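Local coordinates for cellulosome anchoring protein cohesin region (Clostridium thermocellum, PDB 4DH2), which serves as a type I cohesin module of a cellulosome anchoring protein, binding the dockerin domain of a partner protein, at residues L53-K58 and K85-V90; V62-P67 and K112-I117; N76-N81 and I89-D94; I134-S139 and L153-V158. All blocks are in the same frame, centred on the assembly; numbering follows the deposited sequence.

Contact 1: L53-K58 and K85-V90; sequences LYYDSK and KDSEIV. With SO4 (sulfate ion), chain F.
The ring of Y55 lies across the backbone turn at S87, with S87 CB over the middle of one ring face, 4.0 Å from the centroid, in a CH-pi contact. Y55 CG sits between the backbone N and the carbonyl carbon (chi1 59°), which brings the ring over S87; beyond it Y55 CE2 packs on I89 CG1. Y54 leans the other way, alongside E88: ring and carboxylate planes are only 10° apart, and E88 CG makes an off-centre CH-pi contact with the ring. Water 1 links Y54 OH and E88 OE2, donating to the carboxylate. Behind these side chains runs an antiparallel pairing, in which L53 N binds I89 O, I89 N returns to L53 O at 2.8 Å, and Y55 N reaches S87 O at 3.1 Å. S87 and E88 both face V83 in a G1 beta bulge, consistent with S87 CB lying over the Y55 ring. Water 2 links S87 OG to S57 N. At the other end K85 N holds a sulfate, probably from the crystallisation liquor. E88 OE2 also accepts from S52 OG and E88 OE1 bonds H66 of the dockerin chain, so the glutamate is gripped at both oxygens and probably keeps its negative charge at the interface.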
loop_
_atom_site.group_PDB
_atom_site.type_symbol
_atom_site.label_atom_id
_atom_site.label_comp_id
_atom_site.label_asym_id
_atom_site.label_seq_id
_atom_site.Cartn_x
_atom_site.Cartn_y
_atom_site.Cartn_z
ATOM N N LEU A 53 4.910 -2.502 -4.175
ATOM C CA LEU A 53 5.389 -3.192 -5.373
ATOM C C LEU A 53 6.716 -2.607 -5.783
ATOM O O LEU A 53 6.980 -1.420 -5.549
ATOM C CB LEU A 53 4.418 -2.939 -6.532
ATOM C CG LEU A 53 2.998 -3.453 -6.458
ATOM C CD1 LEU A 53 2.298 -3.089 -7.763
ATOM C CD2 LEU A 53 2.974 -4.933 -6.239
ATOM N N TYR A 54 7.544 -3.415 -6.443
ATOM C CA TYR A 54 8.785 -2.914 -6.991
ATOM C C TYR A 54 8.793 -3.170 -8.481
ATOM O O TYR A 54 8.212 -4.154 -8.943
ATOM C CB TYR A 54 9.954 -3.653 -6.411
ATOM C CG TYR A 54 10.129 -3.404 -4.951
ATOM C CD1 TYR A 54 10.824 -2.298 -4.509
ATOM C CD2 TYR A 54 9.556 -4.256 -4.022
ATOM C CE1 TYR A 54 10.996 -2.061 -3.163
ATOM C CE2 TYR A 54 9.731 -4.035 -2.673
ATOM C CZ TYR A 54 10.446 -2.929 -2.260
ATOM O OH TYR A 54 10.622 -2.690 -0.913
ATOM N N TYR A 55 9.455 -2.273 -9.193
ATOM C CA TYR A 55 9.682 -2.395 -10.634
ATOM C C TYR A 55 11.137 -2.112 -10.960
ATOM O O TYR A 55 11.875 -1.541 -10.150
ATOM C CB TYR A 55 8.768 -1.422 -11.387
ATOM C CG TYR A 55 8.961 0.046 -11.026
ATOM C CD1 TYR A 55 9.777 0.853 -11.786
ATOM C CD2 TYR A 55 8.323 0.623 -9.915
ATOM C CE1 TYR A 55 9.970 2.176 -11.475
ATOM C CE2 TYR A 55 8.522 1.973 -9.589
ATOM C CZ TYR A 55 9.359 2.737 -10.370
ATOM O OH TYR A 55 9.582 4.079 -10.101
ATOM N N ASP A 56 11.565 -2.537 -12.148
ATOM C CA ASP A 56 12.927 -2.297 -12.586
ATOM C C ASP A 56 12.951 -0.986 -13.346
ATOM O O ASP A 56 12.395 -0.869 -14.446
ATOM C CB ASP A 56 13.406 -3.441 -13.470
ATOM C CG ASP A 56 14.818 -3.226 -13.973
ATOM O OD1 ASP A 56 15.434 -2.208 -13.575
ATOM O OD2 ASP A 56 15.300 -4.049 -14.784
ATOM N N SER A 57 13.564 0.021 -12.742
ATOM C CA SER A 57 13.569 1.351 -13.319
ATOM C C SER A 57 14.405 1.387 -14.591
ATOM O O SER A 57 14.337 2.361 -15.349
ATOM C CB SER A 57 14.079 2.388 -12.309
ATOM O OG SER A 57 15.455 2.187 -12.042
ATOM N N LYS A 58 15.161 0.338 -14.864
ATOM C CA LYS A 58 15.922 0.340 -16.117
ATOM C C LYS A 58 15.003 0.081 -17.302
ATOM O O LYS A 58 15.294 0.490 -18.432
ATOM C CB LYS A 58 17.068 -0.662 -16.083
ATOM C CG LYS A 58 18.280 -0.143 -15.331
ATOM C CD LYS A 58 19.339 -1.220 -15.182
ATOM C CE LYS A 58 20.359 -0.850 -14.118
ATOM N NZ LYS A 58 20.903 0.524 -14.314
ATOM N N LYS A 85 13.689 6.547 -5.549
ATOM C CA LYS A 85 15.018 6.015 -5.254
ATOM C C LYS A 85 15.043 4.497 -5.129
ATOM O O LYS A 85 16.077 3.854 -5.365
ATOM C CB LYS A 85 15.584 6.661 -3.990
ATOM C CG LYS A 85 16.890 6.031 -3.523
ATOM C CD LYS A 85 17.586 6.847 -2.431
ATOM C CE LYS A 85 19.051 6.433 -2.293
ATOM N NZ LYS A 85 19.685 7.005 -1.071
ATOM N N ASP A 86 13.909 3.916 -4.747
ATOM C CA ASP A 86 13.835 2.494 -4.496
ATOM C C ASP A 86 13.026 1.786 -5.579
ATOM O O ASP A 86 12.834 0.571 -5.496
ATOM C CB ASP A 86 13.168 2.221 -3.133
ATOM C CG ASP A 86 13.983 2.750 -1.955
ATOM O OD1 ASP A 86 15.184 3.084 -2.139
ATOM O OD2 ASP A 86 13.415 2.815 -0.843
ATOM N N SER A 87 12.516 2.546 -6.545
ATOM C CA SER A 87 11.643 1.976 -7.570
ATOM C C SER A 87 10.537 1.190 -6.916
ATOM O O SER A 87 10.300 0.033 -7.254
ATOM C CB SER A 87 12.440 1.057 -8.497
ATOM O OG SER A 87 13.507 1.788 -9.070
ATOM N N GLU A 88 9.861 1.847 -5.982
ATOM C CA GLU A 88 8.831 1.219 -5.184
ATOM C C GLU A 88 7.539 2.025 -5.292
ATOM O O GLU A 88 7.551 3.259 -5.245
ATOM C CB GLU A 88 9.285 1.157 -3.713
ATOM C CG GLU A 88 8.335 0.354 -2.818
ATOM C CD GLU A 88 8.568 0.547 -1.309
ATOM O OE1 GLU A 88 9.062 1.618 -0.886
ATOM O OE2 GLU A 88 8.206 -0.369 -0.541
ATOM N N ILE A 89 6.421 1.329 -5.443
ATOM C CA ILE A 89 5.128 1.976 -5.412
ATOM C C ILE A 89 4.398 1.477 -4.179
ATOM O O ILE A 89 4.196 0.259 -3.993
ATOM C CB ILE A 89 4.279 1.625 -6.615
ATOM C CG1 ILE A 89 5.059 1.805 -7.920
ATOM C CG2 ILE A 89 3.008 2.462 -6.592
ATOM C CD1 ILE A 89 4.285 1.331 -9.101
ATOM N N VAL A 90 4.019 2.408 -3.320
ATOM C CA VAL A 90 3.370 2.069 -2.056
ATOM C C VAL A 90 1.915 2.531 -2.113
ATOM O O VAL A 90 1.615 3.642 -2.563
ATOM C CB VAL A 90 4.081 2.724 -0.860
ATOM C CG1 VAL A 90 3.568 2.148 0.442
ATOM C CG2 VAL A 90 5.581 2.491 -0.964
HETATM S S SO4 F . 12.027 9.649 -3.667
HETATM O O1 SO4 F . 12.799 10.178 -4.791
HETATM O O2 SO4 F . 12.174 10.514 -2.500
HETATM O O3 SO4 F . 10.607 9.624 -4.035
HETATM O O4 SO4 F . 12.561 8.337 -3.326
HETATM O O HOH W 1 8.727 -2.254 1.515
HETATM O O HOH W 2 15.084 -0.425 -10.316
HETATM O O HOH W 3 12.316 4.695 -10.023
#

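Contact 2: V62-P67 and K112-I117; sequences VLKVEP and KLTVRI
V62 opens the pairing by setting its CG2 against V115 CG1 on the buried face of the sheet. The next two residues form a classic beta bulge, since L63 N and K64 N both bond to T114 O. The first bond is the shorter, 2.8 Å from L63 N to T114 O; the second, 3.3 Å from K64 N to T114 O, is more bent but uses a lone pair in the carbonyl plane. L63 lays CD1 over one face of the R116 guanidinium, whose NH1 is salt-bridged to E61. K64 O receives a nearly straight bond from T114 N. With chi1 at -165°, K64 points CG away from its own N, and the straight chain beyond carries K64 NZ to E66 OE2 in a salt bridge of 2.9 Å. V65 turns back to the V62 face, its CG1 meeting L113 CD2 as the two side chains run side by side. E66 exchanges two backbone bonds with K112, and water 4 sits among E66 OE1, K112 O and T114 OG1. Strand 60-67 is outermost at this end of the sheet, with 31-39 flanking 108-117 on its other side; across the core of the cohesin jelly-roll sandwich, V62, V65 and L113 pack on I89 of strand 88-94.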
loop_
_atom_site.group_PDB
_atom_site.type_symbol
_atom_site.label_atom_id
_atom_site.label_comp_id
_atom_site.label_asym_id
_atom_site.label_seq_id
_atom_site.Cartn_x
_atom_site.Cartn_y
_atom_site.Cartn_z
ATOM N N VAL A 62 7.174 4.669 -14.088
ATOM C CA VAL A 62 5.792 4.787 -13.668
ATOM C C VAL A 62 5.377 6.229 -13.807
ATOM O O VAL A 62 5.986 7.133 -13.227
ATOM C CB VAL A 62 5.578 4.288 -12.217
ATOM C CG1 VAL A 62 4.086 4.399 -11.839
ATOM C CG2 VAL A 62 6.070 2.862 -12.093
ATOM N N LEU A 63 4.333 6.447 -14.596
ATOM C CA LEU A 63 3.874 7.794 -14.880
ATOM C C LEU A 63 2.624 8.190 -14.090
ATOM O O LEU A 63 2.343 9.377 -13.906
ATOM C CB LEU A 63 3.550 7.920 -16.363
ATOM C CG LEU A 63 4.722 7.597 -17.290
ATOM C CD1 LEU A 63 4.353 7.855 -18.761
ATOM C CD2 LEU A 63 5.976 8.383 -16.914
ATOM N N LYS A 64 1.855 7.193 -13.675
ATOM C CA LYS A 64 0.585 7.439 -12.971
ATOM C C LYS A 64 0.173 6.206 -12.194
ATOM O O LYS A 64 0.417 5.064 -12.620
ATOM C CB LYS A 64 -0.511 7.749 -13.995
ATOM C CG LYS A 64 -1.774 8.366 -13.462
ATOM C CD LYS A 64 -2.752 8.664 -14.590
ATOM C CE LYS A 64 -4.022 9.299 -14.059
ATOM N NZ LYS A 64 -4.967 9.673 -15.149
ATOM N N VAL A 65 -0.478 6.435 -11.053
ATOM C CA VAL A 65 -1.133 5.372 -10.329
ATOM C C VAL A 65 -2.556 5.817 -10.047
ATOM O O VAL A 65 -2.763 6.926 -9.550
ATOM C CB VAL A 65 -0.419 5.128 -9.006
ATOM C CG1 VAL A 65 -1.042 3.942 -8.298
ATOM C CG2 VAL A 65 1.079 4.933 -9.245
ATOM N N GLU A 66 -3.526 4.954 -10.346
ATOM C CA GLU A 66 -4.943 5.273 -10.165
ATOM C C GLU A 66 -5.648 4.189 -9.361
ATOM O O GLU A 66 -5.360 3.015 -9.545
ATOM C CB GLU A 66 -5.634 5.330 -11.522
ATOM C CG GLU A 66 -5.154 6.424 -12.452
ATOM C CD GLU A 66 -5.586 6.185 -13.884
ATOM O OE1 GLU A 66 -5.334 5.084 -14.419
ATOM O OE2 GLU A 66 -6.186 7.103 -14.476
ATOM N N PRO A 67 -6.617 4.577 -8.503
ATOM C CA PRO A 67 -7.386 3.539 -7.813
ATOM C C PRO A 67 -8.248 2.777 -8.803
ATOM O O PRO A 67 -8.674 3.318 -9.834
ATOM C CB PRO A 67 -8.253 4.326 -6.833
ATOM C CG PRO A 67 -8.425 5.676 -7.516
ATOM C CD PRO A 67 -7.119 5.931 -8.212
ATOM N N LYS A 112 -4.516 0.715 -10.998
ATOM C CA LYS A 112 -3.927 0.562 -12.314
ATOM C C LYS A 112 -2.671 1.416 -12.358
ATOM O O LYS A 112 -2.704 2.607 -11.996
ATOM C CB LYS A 112 -4.906 1.049 -13.395
ATOM C CG LYS A 112 -6.127 0.181 -13.564
ATOM C CD LYS A 112 -7.033 0.728 -14.675
ATOM C CE LYS A 112 -8.183 -0.238 -14.986
ATOM N NZ LYS A 112 -9.352 -0.103 -14.048
ATOM N N LEU A 113 -1.575 0.832 -12.835
ATOM C CA LEU A 113 -0.360 1.583 -13.030
ATOM C C LEU A 113 -0.347 2.014 -14.487
ATOM O O LEU A 113 -0.733 1.234 -15.340
ATOM C CB LEU A 113 0.834 0.681 -12.856
ATOM C CG LEU A 113 0.899 -0.083 -11.533
ATOM C CD1 LEU A 113 2.169 -0.895 -11.492
ATOM C CD2 LEU A 113 0.812 0.889 -10.390
ATOM N N THR A 114 0.092 3.230 -14.770
ATOM C CA THR A 114 0.370 3.606 -16.152
ATOM C C THR A 114 1.868 3.718 -16.238
ATOM O O THR A 114 2.474 4.542 -15.539
ATOM C CB THR A 114 -0.283 4.964 -16.517
ATOM O OG1 THR A 114 -1.697 4.889 -16.306
ATOM C CG2 THR A 114 -0.002 5.329 -17.984
ATOM N N VAL A 115 2.490 2.899 -17.087
ATOM C CA VAL A 115 3.919 2.897 -17.172
ATOM C C VAL A 115 4.408 3.042 -18.598
ATOM O O VAL A 115 3.718 2.666 -19.551
ATOM C CB VAL A 115 4.513 1.610 -16.602
ATOM C CG1 VAL A 115 3.910 1.336 -15.223
ATOM C CG2 VAL A 115 4.301 0.416 -17.566
ATOM N N ARG A 116 5.618 3.563 -18.730
ATOM C CA ARG A 116 6.263 3.620 -20.039
ATOM C C ARG A 116 7.344 2.597 -20.063
ATOM O O ARG A 116 8.148 2.537 -19.148
ATOM C CB ARG A 116 6.897 4.983 -20.288
ATOM C CG ARG A 116 7.721 5.017 -21.581
ATOM C CD ARG A 116 8.555 6.272 -21.698
ATOM N NE ARG A 116 7.760 7.405 -22.159
ATOM C CZ ARG A 116 7.755 8.606 -21.593
ATOM N NH1 ARG A 116 8.505 8.863 -20.532
ATOM N NH2 ARG A 116 6.989 9.559 -22.096
ATOM N N ILE A 117 7.365 1.781 -21.103
ATOM C CA ILE A 117 8.446 0.834 -21.284
ATOM C C ILE A 117 9.590 1.513 -22.023
ATOM O O ILE A 117 9.404 2.042 -23.127
ATOM C CB ILE A 117 7.964 -0.398 -22.059
ATOM C CG1 ILE A 117 6.736 -0.993 -21.368
ATOM C CG2 ILE A 117 9.118 -1.412 -22.209
ATOM C CD1 ILE A 117 6.121 -2.141 -22.107
HETATM O O HOH W 4 -2.789 4.720 -13.936
#

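Contact 3: N76-N81 and I89-D94; sequences NNFDYN and IVFLFD
F78 and F91 send their rings the same way into the tightly packed core, F78 CZ coming in at the edge of the F91 ring, 3.7 Å from F91 CD1. F93 runs beside N77, its chi1 of 169° swinging the ring away from its backbone N, and F93 CE1 comes within 3.6 Å of N77 CB; the N77 amide, whose OD1 accepts from D96 N, stands perpendicular to the ring. Strands 78-83 and 88-94 form a beta hairpin at the margin of the cohesin jelly-roll, with paired backbone bonds at D79 with L92 and N81 with V90; D94 N to N77 O, 2.9 Å, extends the pairing into the short helix. By contrast Y80, on the F78 face but at the margin, is exposed: Y80 CB touches V90 O at 3.3 Å, but the ring leads away. The other face is covered by the dockerin chain, whose K61 and K25 form salt bridges with D79 OD2 and D94 OD2 and whose L65 carbonyl accepts from N81 ND2.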
loop_
_atom_site.group_PDB
_atom_site.type_symbol
_atom_site.label_atom_id
_atom_site.label_comp_id
_atom_site.label_asym_id
_atom_site.label_seq_id
_atom_site.Cartn_x
_atom_site.Cartn_y
_atom_site.Cartn_z
ATOM N N ASN A 76 -10.970 10.045 -0.546
ATOM C CA ASN A 76 -10.657 10.067 0.876
ATOM C C ASN A 76 -9.967 8.804 1.385
ATOM O O ASN A 76 -9.324 8.826 2.449
ATOM C CB ASN A 76 -11.938 10.224 1.684
ATOM C CG ASN A 76 -12.517 11.619 1.552
ATOM O OD1 ASN A 76 -11.779 12.592 1.665
ATOM N ND2 ASN A 76 -13.796 11.715 1.247
ATOM N N ASN A 77 -10.120 7.717 0.648
ATOM C CA ASN A 77 -9.726 6.402 1.187
ATOM C C ASN A 77 -8.442 5.814 0.603
ATOM O O ASN A 77 -7.906 4.843 1.151
ATOM C CB ASN A 77 -10.837 5.397 0.978
ATOM C CG ASN A 77 -12.056 5.684 1.802
ATOM O OD1 ASN A 77 -12.098 6.584 2.652
ATOM N ND2 ASN A 77 -13.059 4.909 1.555
ATOM N N PHE A 78 -7.956 6.409 -0.481
ATOM C CA PHE A 78 -6.892 5.806 -1.303
ATOM C C PHE A 78 -5.745 6.780 -1.532
ATOM O O PHE A 78 -5.953 7.922 -1.948
ATOM C CB PHE A 78 -7.478 5.312 -2.635
ATOM C CG PHE A 78 -6.473 4.687 -3.546
ATOM C CD1 PHE A 78 -6.313 3.311 -3.569
ATOM C CD2 PHE A 78 -5.700 5.463 -4.409
ATOM C CE1 PHE A 78 -5.387 2.722 -4.423
ATOM C CE2 PHE A 78 -4.767 4.874 -5.258
ATOM C CZ PHE A 78 -4.605 3.514 -5.266
ATOM N N ASP A 79 -4.537 6.335 -1.201
ATOM C CA ASP A 79 -3.333 7.097 -1.468
ATOM C C ASP A 79 -2.268 6.184 -2.026
ATOM O O ASP A 79 -2.282 4.975 -1.796
ATOM C CB ASP A 79 -2.773 7.695 -0.198
ATOM C CG ASP A 79 -3.592 8.861 0.303
ATOM O OD1 ASP A 79 -3.400 9.978 -0.215
ATOM O OD2 ASP A 79 -4.421 8.645 1.214
ATOM N N TYR A 80 -1.325 6.773 -2.737
ATOM C CA TYR A 80 -0.134 6.037 -3.137
ATOM C C TYR A 80 1.046 6.973 -3.113
ATOM O O TYR A 80 0.885 8.189 -3.138
ATOM C CB TYR A 80 -0.305 5.486 -4.541
ATOM C CG TYR A 80 -0.159 6.555 -5.590
ATOM C CD1 TYR A 80 1.085 6.818 -6.172
ATOM C CD2 TYR A 80 -1.251 7.331 -5.971
ATOM C CE1 TYR A 80 1.224 7.820 -7.122
ATOM C CE2 TYR A 80 -1.112 8.344 -6.932
ATOM C CZ TYR A 80 0.124 8.575 -7.492
ATOM O OH TYR A 80 0.260 9.581 -8.433
ATOM N N ASN A 81 2.233 6.396 -3.104
ATOM C CA ASN A 81 3.457 7.146 -3.205
ATOM C C ASN A 81 4.493 6.331 -3.970
ATOM O O ASN A 81 4.689 5.137 -3.705
ATOM C CB ASN A 81 4.027 7.422 -1.824
ATOM C CG ASN A 81 5.319 8.192 -1.910
ATOM O OD1 ASN A 81 5.349 9.281 -2.487
ATOM N ND2 ASN A 81 6.371 7.644 -1.363
ATOM N N ILE A 89 6.421 1.329 -5.443
ATOM C CA ILE A 89 5.128 1.976 -5.412
ATOM C C ILE A 89 4.398 1.477 -4.179
ATOM O O ILE A 89 4.196 0.259 -3.993
ATOM C CB ILE A 89 4.279 1.625 -6.615
ATOM C CG1 ILE A 89 5.059 1.805 -7.920
ATOM C CG2 ILE A 89 3.008 2.462 -6.592
ATOM C CD1 ILE A 89 4.285 1.331 -9.101
ATOM N N VAL A 90 4.019 2.408 -3.320
ATOM C CA VAL A 90 3.370 2.069 -2.056
ATOM C C VAL A 90 1.915 2.531 -2.113
ATOM O O VAL A 90 1.615 3.642 -2.563
ATOM C CB VAL A 90 4.081 2.724 -0.860
ATOM C CG1 VAL A 90 3.568 2.148 0.442
ATOM C CG2 VAL A 90 5.581 2.491 -0.964
ATOM N N PHE A 91 1.017 1.655 -1.684
ATOM C CA PHE A 91 -0.405 1.955 -1.646
ATOM C C PHE A 91 -0.878 1.943 -0.199
ATOM O O PHE A 91 -0.428 1.131 0.603
ATOM C CB PHE A 91 -1.202 0.880 -2.377
ATOM C CG PHE A 91 -0.845 0.731 -3.813
ATOM C CD1 PHE A 91 -1.530 1.453 -4.772
ATOM C CD2 PHE A 91 0.150 -0.128 -4.209
ATOM C CE1 PHE A 91 -1.207 1.320 -6.119
ATOM C CE2 PHE A 91 0.467 -0.266 -5.557
ATOM C CZ PHE A 91 -0.233 0.465 -6.497
ATOM N N LEU A 92 -1.794 2.852 0.120
ATOM C CA LEU A 92 -2.475 2.837 1.398
ATOM C C LEU A 92 -3.962 3.082 1.182
ATOM O O LEU A 92 -4.381 4.101 0.585
ATOM C CB LEU A 92 -1.890 3.899 2.304
ATOM C CG LEU A 92 -2.548 3.937 3.689
ATOM C CD1 LEU A 92 -2.208 2.681 4.508
ATOM C CD2 LEU A 92 -2.083 5.190 4.400
ATOM N N PHE A 93 -4.766 2.161 1.699
ATOM C CA PHE A 93 -6.212 2.297 1.675
ATOM C C PHE A 93 -6.756 2.205 3.074
ATOM O O PHE A 93 -6.300 1.380 3.859
ATOM C CB PHE A 93 -6.828 1.172 0.848
ATOM C CG PHE A 93 -8.309 1.085 0.998
ATOM C CD1 PHE A 93 -9.142 1.865 0.220
ATOM C CD2 PHE A 93 -8.866 0.264 1.954
ATOM C CE1 PHE A 93 -10.525 1.824 0.393
ATOM C CE2 PHE A 93 -10.246 0.215 2.149
ATOM C CZ PHE A 93 -11.086 1.008 1.358
ATOM N N ASP A 94 -7.733 3.057 3.395
ATOM C CA ASP A 94 -8.456 2.949 4.633
ATOM C C ASP A 94 -9.856 3.521 4.398
ATOM O O ASP A 94 -9.998 4.589 3.819
ATOM C CB ASP A 94 -7.774 3.760 5.730
ATOM C CG ASP A 94 -8.568 3.813 7.009
ATOM O OD1 ASP A 94 -8.871 2.732 7.559
ATOM O OD2 ASP A 94 -8.916 4.945 7.486
HETATM O O HOH W 5 -5.156 6.364 2.548
#

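Contact 4: I134-S139 and L153-V158; sequences ITFGES and LKEGKV
F136 packs onto L153 where strands 129-142 and 149-161 form a beta hairpin of the cohesin jelly-roll, the two segments running antiparallel. Starting at its root, F136 CB lies 3.7 Å from L153 CD1, and CG rests on the same methyl. CG is anti to the carbonyl carbon (chi1 -71°), and the ring passes across the leucine. Along one side, CD1 is near both methyls of L153; along the other, CD2 meets L153 CB, which sits over one face towards the rim in a CH-pi contact with the ring. CD2 also touches E155 CG, the glutamate chain sliding past in the opposite direction. Farther out, F136 CE2 reaches K154 O at 3.3 Å, with the ring edge turned to that peptide and to E155 N. At the tip, F136 CZ is 3.7 Å from K154 O. Around F136 the strands have parted, and the regular pairing lies at I134 and G156: I134 N to G156 O is 2.9 Å, the return bond from G156 N to I134 O a longer 3.3 Å. I134 CD1 then meets V158 CG2 in the core, near I34. Beyond L153 CD2 comes S139 OG. Beside the F136 backbone, water 6 accepts from F136 N, and E155 OE2 lies 3.4 Å from T135 CG2.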
loop_
_atom_site.group_PDB
_atom_site.type_symbol
_atom_site.label_atom_id
_atom_site.label_comp_id
_atom_site.label_asym_id
_atom_site.label_seq_id
_atom_site.Cartn_x
_atom_site.Cartn_y
_atom_site.Cartn_z
ATOM N N ILE A 134 7.500 -7.580 -11.852
ATOM C CA ILE A 134 6.940 -6.650 -10.896
ATOM C C ILE A 134 6.769 -7.461 -9.617
ATOM O O ILE A 134 6.045 -8.460 -9.603
ATOM C CB ILE A 134 5.627 -6.089 -11.400
ATOM C CG1 ILE A 134 5.908 -5.128 -12.568
ATOM C CG2 ILE A 134 4.905 -5.315 -10.279
ATOM C CD1 ILE A 134 4.718 -4.809 -13.346
ATOM N N THR A 135 7.463 -7.045 -8.561
ATOM C CA THR A 135 7.525 -7.841 -7.354
ATOM C C THR A 135 6.826 -7.132 -6.212
ATOM O O THR A 135 6.376 -5.999 -6.352
ATOM C CB THR A 135 8.947 -8.098 -6.928
ATOM O OG1 THR A 135 9.603 -6.859 -6.675
ATOM C CG2 THR A 135 9.708 -8.809 -8.043
ATOM N N PHE A 136 6.761 -7.798 -5.069
ATOM C CA PHE A 136 6.094 -7.213 -3.910
ATOM C C PHE A 136 7.021 -7.015 -2.771
ATOM O O PHE A 136 7.980 -7.760 -2.611
ATOM C CB PHE A 136 5.036 -8.148 -3.400
ATOM C CG PHE A 136 3.887 -8.257 -4.279
ATOM C CD1 PHE A 136 2.908 -7.298 -4.273
ATOM C CD2 PHE A 136 3.761 -9.329 -5.137
ATOM C CE1 PHE A 136 1.839 -7.390 -5.104
ATOM C CE2 PHE A 136 2.687 -9.409 -5.971
ATOM C CZ PHE A 136 1.729 -8.465 -5.952
ATOM N N GLY A 137 6.694 -6.036 -1.940
ATOM C CA GLY A 137 7.286 -5.937 -0.628
ATOM C C GLY A 137 6.293 -6.316 0.462
ATOM O O GLY A 137 5.482 -7.257 0.360
ATOM N N GLU A 138 6.354 -5.536 1.509
ATOM C CA GLU A 138 5.402 -5.659 2.611
ATOM C C GLU A 138 3.935 -5.508 2.148
ATOM O O GLU A 138 3.592 -4.809 1.202
ATOM C CB GLU A 138 5.725 -4.644 3.715
ATOM C CG GLU A 138 5.654 -3.187 3.277
ATOM C CD GLU A 138 4.230 -2.713 3.067
ATOM O OE1 GLU A 138 4.014 -1.917 2.126
ATOM O OE2 GLU A 138 3.335 -3.135 3.844
ATOM N N SER A 139 3.080 -6.232 2.837
ATOM C CA SER A 139 1.698 -6.311 2.513
ATOM C C SER A 139 0.996 -6.564 3.834
ATOM O O SER A 139 1.273 -7.551 4.515
ATOM C CB SER A 139 1.467 -7.488 1.573
ATOM O OG SER A 139 0.110 -7.811 1.464
ATOM N N LEU A 153 0.288 -13.245 -2.380
ATOM C CA LEU A 153 0.807 -12.394 -3.442
ATOM C C LEU A 153 1.330 -13.198 -4.639
ATOM O O LEU A 153 2.082 -14.168 -4.510
ATOM C CB LEU A 153 1.940 -11.576 -2.884
ATOM C CG LEU A 153 1.611 -10.749 -1.631
ATOM C CD1 LEU A 153 2.825 -10.028 -1.139
ATOM C CD2 LEU A 153 0.485 -9.759 -1.907
ATOM N N LYS A 154 0.916 -12.785 -5.813
ATOM C CA LYS A 154 1.388 -13.385 -7.031
ATOM C C LYS A 154 2.036 -12.307 -7.885
ATOM O O LYS A 154 1.387 -11.354 -8.260
ATOM C CB LYS A 154 0.209 -14.046 -7.728
ATOM C CG LYS A 154 -0.472 -15.121 -6.880
ATOM C CD LYS A 154 -1.889 -15.396 -7.375
ATOM C CE LYS A 154 -2.421 -16.745 -6.902
ATOM N NZ LYS A 154 -3.802 -16.959 -7.434
ATOM N N GLU A 155 3.330 -12.470 -8.147
ATOM C CA GLU A 155 4.094 -11.495 -8.904
ATOM C C GLU A 155 3.623 -11.525 -10.340
ATOM O O GLU A 155 2.876 -12.423 -10.735
ATOM C CB GLU A 155 5.571 -11.821 -8.841
ATOM C CG GLU A 155 6.152 -11.575 -7.463
ATOM C CD GLU A 155 7.641 -11.892 -7.333
ATOM O OE1 GLU A 155 8.205 -12.624 -8.173
ATOM O OE2 GLU A 155 8.248 -11.422 -6.342
ATOM N N GLY A 156 4.062 -10.553 -11.115
ATOM C CA GLY A 156 3.634 -10.452 -12.498
ATOM C C GLY A 156 4.796 -10.063 -13.375
ATOM O O GLY A 156 5.877 -9.735 -12.882
ATOM N N LYS A 157 4.589 -10.095 -14.688
ATOM C CA LYS A 157 5.666 -9.776 -15.614
ATOM C C LYS A 157 5.101 -8.944 -16.737
ATOM O O LYS A 157 3.919 -9.081 -17.082
ATOM C CB LYS A 157 6.268 -11.043 -16.238
ATOM C CG LYS A 157 5.179 -12.043 -16.635
ATOM C CD LYS A 157 5.608 -13.029 -17.694
ATOM C CE LYS A 157 4.462 -13.999 -17.985
ATOM N NZ LYS A 157 4.882 -15.140 -18.820
ATOM N N VAL A 158 5.949 -8.081 -17.268
ATOM C CA VAL A 158 5.685 -7.388 -18.504
ATOM C C VAL A 158 6.569 -8.066 -19.538
ATOM O O VAL A 158 7.790 -8.134 -19.373
ATOM C CB VAL A 158 6.065 -5.907 -18.441
ATOM C CG1 VAL A 158 5.746 -5.225 -19.787
ATOM C CG2 VAL A 158 5.332 -5.218 -17.285
HETATM O O HOH W 6 7.707 -10.480 -4.191
#

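Overall arrangement
From the N terminus, strand 48-54 enters contact 1, which closes a loop onto 85-90. Before that loop ends, strand 60-67 opens contact 2, whose partner 112-117 comes after it, so the two cross. Contact 3 is nested inside the loop of contact 2: it is the hairpin 78-83 with 88-94, and it shares I89 and V90 with contact 1. Contact 4 follows in series, closing the hairpin of 129-142 and 149-161. Contacts 1 and 4 lie side by side through Y54 N and T135 O, probably hydrogen-bonded. Packing among I89, V65 and F91 holds the two layers of the jelly-roll together, 60-67 and 108-117 against 88-94 and 78-83, while I117 on V158 ties contact 2 to contact 4.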